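PDB 4FQD: NikO protein from Streptomyces tendae, which acts as an enolpyruvyl transferase in the biosynthesis of the nikkomycins and belongs to the MurA branch of the EPSP synthase family. Local coordinates for residues A43-S48 / S90-A95; V269-A274 / E281-T286; P299-L304 / V309-G314. The protein carries 4 engineered substitutions. One frame throughout, in Å; residues are numbered along the deposited sequence.

Contact 1: A43-S48 / S90-A95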
ATOM      1  N   ALA A  43      22.661 -24.537   5.826  1.00  8.41           N
ATOM      2  CA  ALA A  43      22.874 -25.497   4.751  1.00 11.20           C
ATOM      3  C   ALA A  43      24.154 -26.289   4.986  1.00 12.09           C
ATOM      4  O   ALA A  43      24.245 -27.464   4.634  1.00 10.43           O
ATOM      5  CB  ALA A  43      22.929 -24.785   3.411  1.00 10.30           C
ATOM      6  N   ALA A  44      25.142 -25.633   5.588  1.00 12.85           N
ATOM      7  CA  ALA A  44      26.420 -26.268   5.889  1.00 15.29           C
ATOM      8  C   ALA A  44      26.278 -27.303   6.999  1.00 13.34           C
ATOM      9  O   ALA A  44      27.004 -28.296   7.034  1.00 14.24           O
ATOM     10  CB  ALA A  44      27.451 -25.219   6.273  1.00 10.67           C
ATOM     11  N   ALA A  45      25.332 -27.066   7.903  1.00 12.12           N
ATOM     12  CA  ALA A  45      25.111 -27.952   9.041  1.00 10.79           C
ATOM     13  C   ALA A  45      24.575 -29.313   8.609  1.00 19.14           C
ATOM     14  O   ALA A  45      24.660 -30.288   9.357  1.00 17.96           O
ATOM     15  CB  ALA A  45      24.166 -27.302  10.038  1.00 10.62           C
ATOM     16  N   THR A  46      24.021 -29.373   7.403  1.00 13.70           N
ATOM     17  CA  THR A  46      23.460 -30.612   6.881  1.00 18.64           C
ATOM     18  C   THR A  46      24.506 -31.412   6.113  1.00 16.31           C
ATOM     19  O   THR A  46      24.311 -32.594   5.829  1.00 13.07           O
ATOM     20  CB  THR A  46      22.284 -30.331   5.926  1.00 12.56           C
ATOM     21  OG1 THR A  46      22.785 -29.799   4.694  1.00 10.14           O
ATOM     22  CG2 THR A  46      21.311 -29.342   6.547  1.00  8.62           C
ATOM     23  N   ALA A  47      25.619 -30.764   5.786  1.00 14.43           N
ATOM     24  CA  ALA A  47      26.611 -31.353   4.893  1.00 18.90           C
ATOM     25  C   ALA A  47      27.772 -32.028   5.620  1.00 18.20           C
ATOM     26  O   ALA A  47      27.895 -31.943   6.841  1.00 19.77           O
ATOM     27  CB  ALA A  47      27.138 -30.301   3.926  1.00 16.97           C
ATOM     28  N   SER A  48      28.618 -32.700   4.845  1.00 21.39           N
ATOM     29  CA  SER A  48      29.815 -33.345   5.370  1.00 24.46           C
ATOM     30  C   SER A  48      31.042 -32.748   4.697  1.00 21.25           C
ATOM     31  O   SER A  48      32.050 -33.428   4.503  1.00 27.25           O
ATOM     32  CB  SER A  48      29.768 -34.851   5.111  1.00 18.06           C
ATOM     33  OG  SER A  48      28.555 -35.416   5.575  1.00 26.15           O
ATOM     34  N   SER A  90      31.103 -32.171   9.371  1.00 18.18           N
ATOM     35  CA  SER A  90      31.446 -33.570   9.134  1.00 22.05           C
ATOM     36  C   SER A  90      31.423 -34.393  10.420  1.00 24.31           C
ATOM     37  O   SER A  90      30.822 -35.466  10.468  1.00 24.43           O
ATOM     38  CB  SER A  90      32.823 -33.681   8.476  1.00 25.66           C
ATOM     39  OG  SER A  90      32.869 -32.957   7.260  1.00 29.82           O
ATOM     40  N   ALA A  91      32.076 -33.881  11.459  1.00 22.61           N
ATOM     41  CA  ALA A  91      32.195 -34.606  12.721  1.00 22.17           C
ATOM     42  C   ALA A  91      31.095 -34.239  13.712  1.00 22.21           C
ATOM     43  O   ALA A  91      31.252 -34.422  14.920  1.00 29.14           O
ATOM     44  CB  ALA A  91      33.566 -34.369  13.338  1.00 20.08           C
ATOM     45  N   TRP A  92      29.985 -33.721  13.196  1.00 24.32           N
ATOM     46  CA  TRP A  92      28.842 -33.362  14.028  1.00 26.78           C
ATOM     47  C   TRP A  92      28.245 -34.618  14.657  1.00 32.75           C
ATOM     48  O   TRP A  92      27.692 -35.467  13.957  1.00 29.29           O
ATOM     49  CB  TRP A  92      27.784 -32.648  13.183  1.00 24.50           C
ATOM     50  CG  TRP A  92      26.789 -31.856  13.978  1.00 22.95           C
ATOM     51  CD1 TRP A  92      25.943 -32.328  14.939  1.00 22.71           C
ATOM     52  CD2 TRP A  92      26.520 -30.453  13.861  1.00 20.55           C
ATOM     53  NE1 TRP A  92      25.175 -31.304  15.437  1.00 22.01           N
ATOM     54  CE2 TRP A  92      25.508 -30.143  14.790  1.00 24.25           C
ATOM     55  CE3 TRP A  92      27.041 -29.429  13.064  1.00 23.63           C
ATOM     56  CZ2 TRP A  92      25.006 -28.852  14.945  1.00 30.85           C
ATOM     57  CZ3 TRP A  92      26.541 -28.147  13.219  1.00 20.27           C
ATOM     58  CH2 TRP A  92      25.534 -27.870  14.153  1.00 20.94           C
ATOM     59  N   ASP A  93      28.361 -34.739  15.976  1.00 34.10           N
ATOM     60  CA  ASP A  93      27.847 -35.918  16.670  1.00 38.55           C
ATOM     61  C   ASP A  93      26.449 -35.687  17.237  1.00 39.46           C
ATOM     62  O   ASP A  93      25.762 -34.744  16.850  1.00 43.22           O
ATOM     63  CB  ASP A  93      28.815 -36.381  17.766  1.00 36.03           C
ATOM     64  CG  ASP A  93      29.070 -35.317  18.819  1.00 39.25           C
ATOM     65  OD1 ASP A  93      28.101 -34.720  19.333  1.00 38.28           O
ATOM     66  OD2 ASP A  93      30.253 -35.081  19.141  1.00 51.53           O
ATOM     67  N   ARG A  94      26.037 -36.545  18.164  1.00 54.51           N
ATOM     68  CA  ARG A  94      24.704 -36.443  18.748  1.00 54.22           C
ATOM     69  C   ARG A  94      24.726 -36.333  20.270  1.00 56.33           C
ATOM     70  O   ARG A  94      25.182 -37.239  20.969  1.00 62.66           O
ATOM     71  CB  ARG A  94      23.831 -37.619  18.303  1.00 49.25           C
ATOM     72  CG  ARG A  94      24.477 -38.983  18.479  1.00 52.55           C
ATOM     73  CD  ARG A  94      23.755 -40.033  17.655  1.00 58.31           C
ATOM     74  NE  ARG A  94      23.914 -39.797  16.223  1.00 53.46           N
ATOM     75  CZ  ARG A  94      23.252 -40.454  15.277  1.00 57.39           C
ATOM     76  NH1 ARG A  94      22.373 -41.391  15.609  1.00 58.55           N
ATOM     77  NH2 ARG A  94      23.464 -40.170  13.999  1.00 50.05           N
ATOM     78  N   ALA A  95      24.224 -35.208  20.769  1.00 42.09           N
ATOM     79  CA  ALA A  95      24.142 -34.954  22.201  1.00 60.82           C
ATOM     80  C   ALA A  95      23.205 -33.782  22.461  1.00 67.44           C
ATOM     81  O   ALA A  95      22.538 -33.295  21.547  1.00 62.74           O
ATOM     82  CB  ALA A  95      25.521 -34.664  22.771  1.00 60.85           C
TER

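Contact 2: V269-A274 / E281-T286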
ATOM      1  N   VAL A 269      20.794   0.119   2.973  1.00 10.51           N
ATOM      2  CA  VAL A 269      19.691   1.051   3.172  1.00 12.60           C
ATOM      3  C   VAL A 269      20.033   2.060   4.262  1.00 12.60           C
ATOM      4  O   VAL A 269      19.802   3.261   4.108  1.00  7.61           O
ATOM      5  CB  VAL A 269      18.395   0.308   3.565  1.00 10.04           C
ATOM      6  CG1 VAL A 269      17.290   1.298   3.912  1.00  7.00           C
ATOM      7  CG2 VAL A 269      17.954  -0.622   2.447  1.00  6.69           C
ATOM      8  N   THR A 270      20.603   1.560   5.355  1.00 11.97           N
ATOM      9  CA  THR A 270      20.964   2.391   6.498  1.00 12.25           C
ATOM     10  C   THR A 270      21.966   3.479   6.121  1.00 10.26           C
ATOM     11  O   THR A 270      21.827   4.630   6.534  1.00 13.88           O
ATOM     12  CB  THR A 270      21.548   1.541   7.644  1.00 11.47           C
ATOM     13  OG1 THR A 270      20.613   0.518   8.007  1.00 10.70           O
ATOM     14  CG2 THR A 270      21.843   2.407   8.858  1.00 10.37           C
ATOM     15  N   TRP A 271      22.970   3.113   5.332  1.00 10.34           N
ATOM     16  CA  TRP A 271      24.004   4.062   4.937  1.00 12.38           C
ATOM     17  C   TRP A 271      23.517   5.062   3.892  1.00 11.96           C
ATOM     18  O   TRP A 271      23.949   6.214   3.879  1.00 13.28           O
ATOM     19  CB  TRP A 271      25.257   3.333   4.443  1.00 10.68           C
ATOM     20  CG  TRP A 271      26.029   2.673   5.540  1.00 17.25           C
ATOM     21  CD1 TRP A 271      26.293   1.341   5.671  1.00 16.40           C
ATOM     22  CD2 TRP A 271      26.630   3.314   6.671  1.00 18.15           C
ATOM     23  NE1 TRP A 271      27.027   1.114   6.811  1.00 21.29           N
ATOM     24  CE2 TRP A 271      27.246   2.311   7.442  1.00 14.86           C
ATOM     25  CE3 TRP A 271      26.710   4.642   7.106  1.00 14.00           C
ATOM     26  CZ2 TRP A 271      27.932   2.589   8.621  1.00 17.99           C
ATOM     27  CZ3 TRP A 271      27.391   4.917   8.275  1.00 16.18           C
ATOM     28  CH2 TRP A 271      27.993   3.896   9.020  1.00 19.76           C
ATOM     29  N   ILE A 272      22.624   4.615   3.016  1.00 12.38           N
ATOM     30  CA  ILE A 272      22.015   5.505   2.035  1.00 10.78           C
ATOM     31  C   ILE A 272      21.183   6.563   2.757  1.00 13.80           C
ATOM     32  O   ILE A 272      21.233   7.746   2.417  1.00 12.46           O
ATOM     33  CB  ILE A 272      21.131   4.733   1.037  1.00 10.73           C
ATOM     34  CG1 ILE A 272      21.997   3.836   0.147  1.00 11.85           C
ATOM     35  CG2 ILE A 272      20.322   5.692   0.179  1.00  8.08           C
ATOM     36  CD1 ILE A 272      21.201   2.967  -0.804  1.00  9.81           C
ATOM     37  N   CYS A 273      20.434   6.126   3.764  1.00 11.26           N
ATOM     38  CA  CYS A 273      19.646   7.033   4.589  1.00 12.74           C
ATOM     39  C   CYS A 273      20.548   8.027   5.312  1.00 13.94           C
ATOM     40  O   CYS A 273      20.225   9.210   5.417  1.00 12.01           O
ATOM     41  CB  CYS A 273      18.815   6.245   5.603  1.00 11.47           C
ATOM     42  SG  CYS A 273      17.875   7.268   6.761  1.00 17.14           S
ATOM     43  N   ALA A 274      21.681   7.538   5.801  1.00 13.03           N
ATOM     44  CA  ALA A 274      22.636   8.375   6.519  1.00 10.95           C
ATOM     45  C   ALA A 274      23.318   9.376   5.590  1.00 16.10           C
ATOM     46  O   ALA A 274      23.482  10.545   5.939  1.00 12.52           O
ATOM     47  CB  ALA A 274      23.672   7.511   7.224  1.00 11.86           C
ATOM     48  N   GLU A 281      28.993  15.670   1.699  1.00 20.98           N
ATOM     49  CA  GLU A 281      29.531  15.233   0.418  1.00 21.62           C
ATOM     50  C   GLU A 281      28.993  13.837   0.113  1.00 21.85           C
ATOM     51  O   GLU A 281      28.621  13.109   1.035  1.00 19.20           O
ATOM     52  CB  GLU A 281      31.061  15.229   0.444  1.00 23.04           C
ATOM     53  CG  GLU A 281      31.689  16.605   0.282  1.00 47.55           C
ATOM     54  CD  GLU A 281      31.362  17.247  -1.055  1.00 56.16           C
ATOM     55  OE1 GLU A 281      31.545  16.587  -2.100  1.00 50.71           O
ATOM     56  OE2 GLU A 281      30.919  18.415  -1.062  1.00 47.67           O
ATOM     57  N   PRO A 282      28.930  13.469  -1.179  1.00 18.74           N
ATOM     58  CA  PRO A 282      28.462  12.141  -1.595  1.00 17.28           C
ATOM     59  C   PRO A 282      29.151  11.010  -0.835  1.00 15.90           C
ATOM     60  O   PRO A 282      30.369  10.852  -0.920  1.00 20.39           O
ATOM     61  CB  PRO A 282      28.846  12.096  -3.074  1.00 14.78           C
ATOM     62  CG  PRO A 282      28.747  13.507  -3.511  1.00 18.39           C
ATOM     63  CD  PRO A 282      29.213  14.333  -2.340  1.00 21.30           C
ATOM     64  N   LEU A 283      28.364  10.238  -0.092  1.00 12.37           N
ATOM     65  CA  LEU A 283      28.896   9.171   0.745  1.00 11.14           C
ATOM     66  C   LEU A 283      29.121   7.889  -0.050  1.00 18.74           C
ATOM     67  O   LEU A 283      28.178   7.293  -0.571  1.00 13.15           O
ATOM     68  CB  LEU A 283      27.952   8.897   1.916  1.00 12.85           C
ATOM     69  CG  LEU A 283      28.467   7.918   2.972  1.00 15.44           C
ATOM     70  CD1 LEU A 283      29.658   8.512   3.706  1.00 15.11           C
ATOM     71  CD2 LEU A 283      27.363   7.540   3.945  1.00 11.57           C
ATOM     72  N   ARG A 284      30.378   7.467  -0.132  1.00 16.17           N
ATOM     73  CA  ARG A 284      30.728   6.256  -0.861  1.00 17.69           C
ATOM     74  C   ARG A 284      30.531   5.030   0.024  1.00 17.07           C
ATOM     75  O   ARG A 284      31.068   4.957   1.130  1.00 16.05           O
ATOM     76  CB  ARG A 284      32.172   6.334  -1.357  1.00 21.85           C
ATOM     77  CG  ARG A 284      32.392   5.728  -2.733  1.00 33.85           C
ATOM     78  CD  ARG A 284      33.784   6.046  -3.249  1.00 45.71           C
ATOM     79  NE  ARG A 284      34.821   5.511  -2.373  1.00 53.64           N
ATOM     80  CZ  ARG A 284      35.376   4.314  -2.522  1.00 39.39           C
ATOM     81  NH1 ARG A 284      34.996   3.526  -3.517  1.00 41.04           N
ATOM     82  NH2 ARG A 284      36.311   3.902  -1.679  1.00 41.02           N
ATOM     83  N   ILE A 285      29.749   4.073  -0.466  1.00 13.22           N
ATOM     84  CA  ILE A 285      29.439   2.863   0.287  1.00 12.62           C
ATOM     85  C   ILE A 285      29.898   1.633  -0.492  1.00 14.91           C
ATOM     86  O   ILE A 285      29.348   1.317  -1.546  1.00 15.05           O
ATOM     87  CB  ILE A 285      27.929   2.754   0.558  1.00 12.90           C
ATOM     88  CG1 ILE A 285      27.388   4.079   1.101  1.00 15.25           C
ATOM     89  CG2 ILE A 285      27.639   1.612   1.518  1.00 18.93           C
ATOM     90  CD1 ILE A 285      25.882   4.203   1.027  1.00 13.86           C
ATOM     91  N   THR A 286      30.902   0.938   0.033  1.00 12.75           N
ATOM     92  CA  THR A 286      31.513  -0.175  -0.688  1.00 17.60           C
ATOM     93  C   THR A 286      31.079  -1.544  -0.170  1.00 16.39           C
ATOM     94  O   THR A 286      30.575  -1.675   0.946  1.00 14.79           O
ATOM     95  CB  THR A 286      33.051  -0.098  -0.649  1.00 17.58           C
ATOM     96  OG1 THR A 286      33.508  -0.269   0.698  1.00 18.26           O
ATOM     97  CG2 THR A 286      33.533   1.245  -1.183  1.00 20.07           C
TER

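Contact 3: P299-L304 / V309-G314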
ATOM      1  N   PRO A 299      12.708  -2.940  -4.883  1.00 11.55           N
ATOM      2  CA  PRO A 299      11.533  -2.221  -4.373  1.00  9.25           C
ATOM      3  C   PRO A 299      11.923  -0.974  -3.583  1.00 13.26           C
ATOM      4  O   PRO A 299      11.274   0.064  -3.718  1.00 12.79           O
ATOM      5  CB  PRO A 299      10.876  -3.244  -3.442  1.00 13.31           C
ATOM      6  CG  PRO A 299      11.306  -4.560  -3.971  1.00 11.18           C
ATOM      7  CD  PRO A 299      12.708  -4.350  -4.451  1.00  9.25           C
ATOM      8  N   GLU A 300      12.972  -1.082  -2.773  1.00 11.31           N
ATOM      9  CA  GLU A 300      13.468   0.053  -2.002  1.00 10.74           C
ATOM     10  C   GLU A 300      13.986   1.167  -2.906  1.00 14.03           C
ATOM     11  O   GLU A 300      13.732   2.346  -2.658  1.00 14.16           O
ATOM     12  CB  GLU A 300      14.573  -0.386  -1.037  1.00  8.95           C
ATOM     13  CG  GLU A 300      14.076  -1.024   0.252  1.00  9.57           C
ATOM     14  CD  GLU A 300      13.698  -2.483   0.089  1.00 14.14           C
ATOM     15  OE1 GLU A 300      13.795  -3.006  -1.042  1.00 10.71           O
ATOM     16  OE2 GLU A 300      13.306  -3.109   1.096  1.00 14.59           O
ATOM     17  N   PHE A 301      14.711   0.789  -3.955  1.00 11.90           N
ATOM     18  CA  PHE A 301      15.299   1.766  -4.868  1.00 13.95           C
ATOM     19  C   PHE A 301      14.262   2.447  -5.753  1.00 12.28           C
ATOM     20  O   PHE A 301      14.462   3.579  -6.196  1.00 10.24           O
ATOM     21  CB  PHE A 301      16.401   1.123  -5.715  1.00  9.67           C
ATOM     22  CG  PHE A 301      17.760   1.191  -5.084  1.00 16.01           C
ATOM     23  CD1 PHE A 301      18.104   0.334  -4.051  1.00 10.00           C
ATOM     24  CD2 PHE A 301      18.694   2.119  -5.517  1.00 12.89           C
ATOM     25  CE1 PHE A 301      19.353   0.398  -3.465  1.00 11.08           C
ATOM     26  CE2 PHE A 301      19.945   2.187  -4.935  1.00 14.73           C
ATOM     27  CZ  PHE A 301      20.275   1.325  -3.909  1.00 17.49           C
ATOM     28  N   ASP A 302      13.155   1.760  -6.011  1.00 14.17           N
ATOM     29  CA  ASP A 302      12.057   2.362  -6.754  1.00 12.65           C
ATOM     30  C   ASP A 302      11.428   3.470  -5.919  1.00 14.56           C
ATOM     31  O   ASP A 302      11.004   4.496  -6.447  1.00 14.84           O
ATOM     32  CB  ASP A 302      11.009   1.313  -7.126  1.00 13.65           C
ATOM     33  CG  ASP A 302       9.795   1.919  -7.802  1.00 19.54           C
ATOM     34  OD1 ASP A 302       9.934   2.417  -8.939  1.00 28.06           O
ATOM     35  OD2 ASP A 302       8.702   1.896  -7.199  1.00 19.74           O
ATOM     36  N   LEU A 303      11.379   3.254  -4.608  1.00 10.23           N
ATOM     37  CA  LEU A 303      10.884   4.265  -3.683  1.00 13.36           C
ATOM     38  C   LEU A 303      11.838   5.448  -3.606  1.00 13.09           C
ATOM     39  O   LEU A 303      11.408   6.600  -3.634  1.00 11.13           O
ATOM     40  CB  LEU A 303      10.680   3.667  -2.292  1.00  8.39           C
ATOM     41  CG  LEU A 303       9.467   2.754  -2.120  1.00 13.86           C
ATOM     42  CD1 LEU A 303       9.434   2.192  -0.712  1.00 11.63           C
ATOM     43  CD2 LEU A 303       8.186   3.511  -2.428  1.00  8.80           C
ATOM     44  N   LEU A 304      13.132   5.154  -3.510  1.00  9.66           N
ATOM     45  CA  LEU A 304      14.160   6.188  -3.443  1.00 14.85           C
ATOM     46  C   LEU A 304      14.114   7.094  -4.668  1.00 15.58           C
ATOM     47  O   LEU A 304      14.274   8.311  -4.558  1.00 15.23           O
ATOM     48  CB  LEU A 304      15.549   5.561  -3.312  1.00 11.84           C
ATOM     49  CG  LEU A 304      15.850   4.821  -2.006  1.00 14.68           C
ATOM     50  CD1 LEU A 304      17.271   4.278  -2.018  1.00 14.46           C
ATOM     51  CD2 LEU A 304      15.626   5.727  -0.802  1.00 10.09           C
ATOM     52  N   VAL A 309      15.590  10.717  -4.273  1.00 16.02           N
ATOM     53  CA  VAL A 309      16.899  10.372  -3.732  1.00 18.23           C
ATOM     54  C   VAL A 309      17.842   9.891  -4.832  1.00 17.43           C
ATOM     55  O   VAL A 309      17.520   8.963  -5.574  1.00 22.35           O
ATOM     56  CB  VAL A 309      16.788   9.284  -2.643  1.00 18.51           C
ATOM     57  CG1 VAL A 309      18.163   8.732  -2.294  1.00 12.04           C
ATOM     58  CG2 VAL A 309      16.094   9.839  -1.406  1.00 17.28           C
ATOM     59  N   ARG A 310      19.004  10.528  -4.937  1.00 12.63           N
ATOM     60  CA  ARG A 310      19.987  10.150  -5.944  1.00 16.31           C
ATOM     61  C   ARG A 310      21.049   9.207  -5.388  1.00 16.38           C
ATOM     62  O   ARG A 310      21.743   9.536  -4.426  1.00 14.84           O
ATOM     63  CB  ARG A 310      20.662  11.384  -6.545  1.00 16.23           C
ATOM     64  CG  ARG A 310      21.856  11.041  -7.424  1.00 19.88           C
ATOM     65  CD  ARG A 310      22.519  12.277  -8.005  1.00 21.90           C
ATOM     66  NE  ARG A 310      23.762  11.938  -8.691  1.00 37.60           N
ATOM     67  CZ  ARG A 310      24.515  12.808  -9.357  1.00 35.68           C
ATOM     68  NH1 ARG A 310      24.149  14.079  -9.438  1.00 34.97           N
ATOM     69  NH2 ARG A 310      25.632  12.405  -9.948  1.00 36.09           N
ATOM     70  N   VAL A 311      21.167   8.034  -6.000  1.00 13.23           N
ATOM     71  CA  VAL A 311      22.195   7.070  -5.630  1.00 10.71           C
ATOM     72  C   VAL A 311      22.903   6.530  -6.868  1.00 18.15           C
ATOM     73  O   VAL A 311      22.279   5.911  -7.730  1.00 18.43           O
ATOM     74  CB  VAL A 311      21.614   5.885  -4.836  1.00 10.56           C
ATOM     75  CG1 VAL A 311      22.679   4.821  -4.617  1.00 15.08           C
ATOM     76  CG2 VAL A 311      21.046   6.357  -3.508  1.00 11.98           C
ATOM     77  N   ASP A 312      24.207   6.774  -6.957  1.00 17.72           N
ATOM     78  CA  ASP A 312      25.006   6.255  -8.060  1.00 17.37           C
ATOM     79  C   ASP A 312      25.371   4.803  -7.789  1.00 18.87           C
ATOM     80  O   ASP A 312      26.038   4.500  -6.801  1.00 19.04           O
ATOM     81  CB  ASP A 312      26.275   7.089  -8.243  1.00 19.58           C
ATOM     82  CG  ASP A 312      25.976   8.548  -8.524  1.00 26.46           C
ATOM     83  OD1 ASP A 312      24.934   8.831  -9.149  1.00 27.98           O
ATOM     84  OD2 ASP A 312      26.783   9.411  -8.117  1.00 28.37           O
ATOM     85  N   VAL A 313      24.933   3.906  -8.667  1.00 22.83           N
ATOM     86  CA  VAL A 313      25.155   2.478  -8.465  1.00 17.98           C
ATOM     87  C   VAL A 313      26.299   1.937  -9.317  1.00 23.69           C
ATOM     88  O   VAL A 313      26.271   2.030 -10.545  1.00 22.21           O
ATOM     89  CB  VAL A 313      23.881   1.662  -8.749  1.00 22.12           C
ATOM     90  CG1 VAL A 313      24.165   0.173  -8.627  1.00 21.49           C
ATOM     91  CG2 VAL A 313      22.765   2.079  -7.802  1.00 17.17           C
ATOM     92  N   GLY A 314      27.301   1.372  -8.652  1.00 24.58           N
ATOM     93  CA  GLY A 314      28.418   0.742  -9.331  1.00 20.03           C
ATOM     94  C   GLY A 314      28.436  -0.754  -9.080  1.00 25.33           C
ATOM     95  O   GLY A 314      27.412  -1.344  -8.734  1.00 27.97           O
TER

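Contact 1: A43-S48 / S90-A95
Trp92 and Ser90 meet the chain leaving helix 34-44 at Ala45 and Ser48, within a beta/alpha inverse barrel of the EPSP synthase family, where helices pack inside outer sheets. The 90-95 loop follows strand 84-88, so the contact ties a helix exit to a strand exit. The CB of Trp92 points at the other segment, and chi1 of -161° sets CG anti to the backbone N and beside the carbonyl carbon. This directs the indole toward Ala45, so that CZ3 of its six-membered ring lies 4.1 Å from Ala45 CB. The ring also meets Phe69 edge-to-face and touches Ala72 and Arg118. An indole suits this place because its length carries CZ3 across to Ala45, whose methyl is small enough for the ring to come alongside. Nearer the solvent, Ser90 OG lies 2.9 Å from Ser48 O, but its hydrogen bond is to Asp88 OD1. The helix exit is shaped by a type I turn from Ala44 to Ala47, and Ala47 O is taken by Arg118 NH1. Threonine fits that turn because its hydroxyl can bond back to the helix: Thr46 OG1 donates to Ala43 O at 2.8 Å, the donor standing 27° out of the carbonyl plane.

Contact 2: V269-A274 / E281-T286
The indole of Trp271 meets its strand partners obliquely, neither squarely over a face nor at an edge. Leu283 CD2 stands 4.3 Å from Trp271 CE3, and the CG2 branch of Ile285 approaches from the same strand. The ring also touches Val28 and Leu448, and its NE1 is bonded to Glu267 OE2 on the same helix, which restrains how it can turn. With chi1 at -72°, CG lies anti to the carbonyl carbon, and the ring leads away from the strand while CB faces it. Against that CB comes Ile285, its CD1 3.6 Å from Trp271 CB and 4.0 Å from Ile272 CG1. The two isoleucine side chains cross at about a right angle. In this inverse barrel strand 283-286 returns along helix 265-278, the two segment axes 9.2 Å apart and nearly antiparallel at 172°. Branched and aromatic side chains suit such a buried place, where the side-chain contacts across it are apolar. An alanine in place of Ile285 would probably leave a gap beside Trp271 CB and take from Ile272 its partner on the strand. Leu283 also rests on the helix backbone, its CD2 3.7 Å from Trp271 O.

Contact 3: P299-L304 / V309-G314
Val309 and Leu304 are joined through the backbone, where helix 298-307 ends and the chain turns toward strand 311-313. The N of Val309 donates to Leu304 O at 2.8 Å, with an N-H...O angle of 144° and the donor 21° from the carbonyl plane. This bond, from Val309 to the carbonyl five residues earlier, goes with a CA-CA separation of 5.0 Å from Leu304 and marks the tight helix-to-strand return of the chain in this inverse barrel. The side chains of the same pair also meet, Leu304 CB and Val309 CB 4.0 Å apart. Further along, Val311 and Val313 turn their CB atoms to the helix and both reach Phe301. Val311 CG1, set anti to the backbone N (chi1 173°), is thereby brought to the ring edge, near its plane, 3.8 Å from Phe301 CE2; Val313 CG2 approaches obliquely, 4.0 Å from the same CE2. Over one face of that ring sits Leu304 CD1, 4.2 Å above the plane and centred on it. Each valine offers one methyl to CE2, and the length of phenylalanine lets that single atom meet both. On the other side of the strand Arg310 NE and Asp312 OD1 form a salt bridge whose hydrogen bond, at 3.4 Å, is weak, and Asp312 OD2 is hydrogen-bonded to His321 NE2. Ile272 and Val276 of helix 265-278 pack against this cluster, Val294 of helix 290-296 touches Phe301 and Val313, Leu350 of helix 344-351 meets Leu304, and strand 311-313 edges its sheet beside strand 317-320.

Along the chain the three contacts come in series, contact 1 closing well before contact 2 opens and contact 3 following soon after. Contacts 2 and 3 are neighbours, with centres 11 Å apart. They share a four-stranded mixed sheet in which strands 283-286 and 311-313 flank strand 317-320, and Ile272 bridges them, its CD1 lying 3.6 Å from Phe301 CZ. Contact 1 lies across the centre of the chain, its centre 39 Å from that of contact 2 and 41 Å from that of contact 3, and touches neither. This separation is consistent with the two-domain architecture of the family, whose active site lies between the domains.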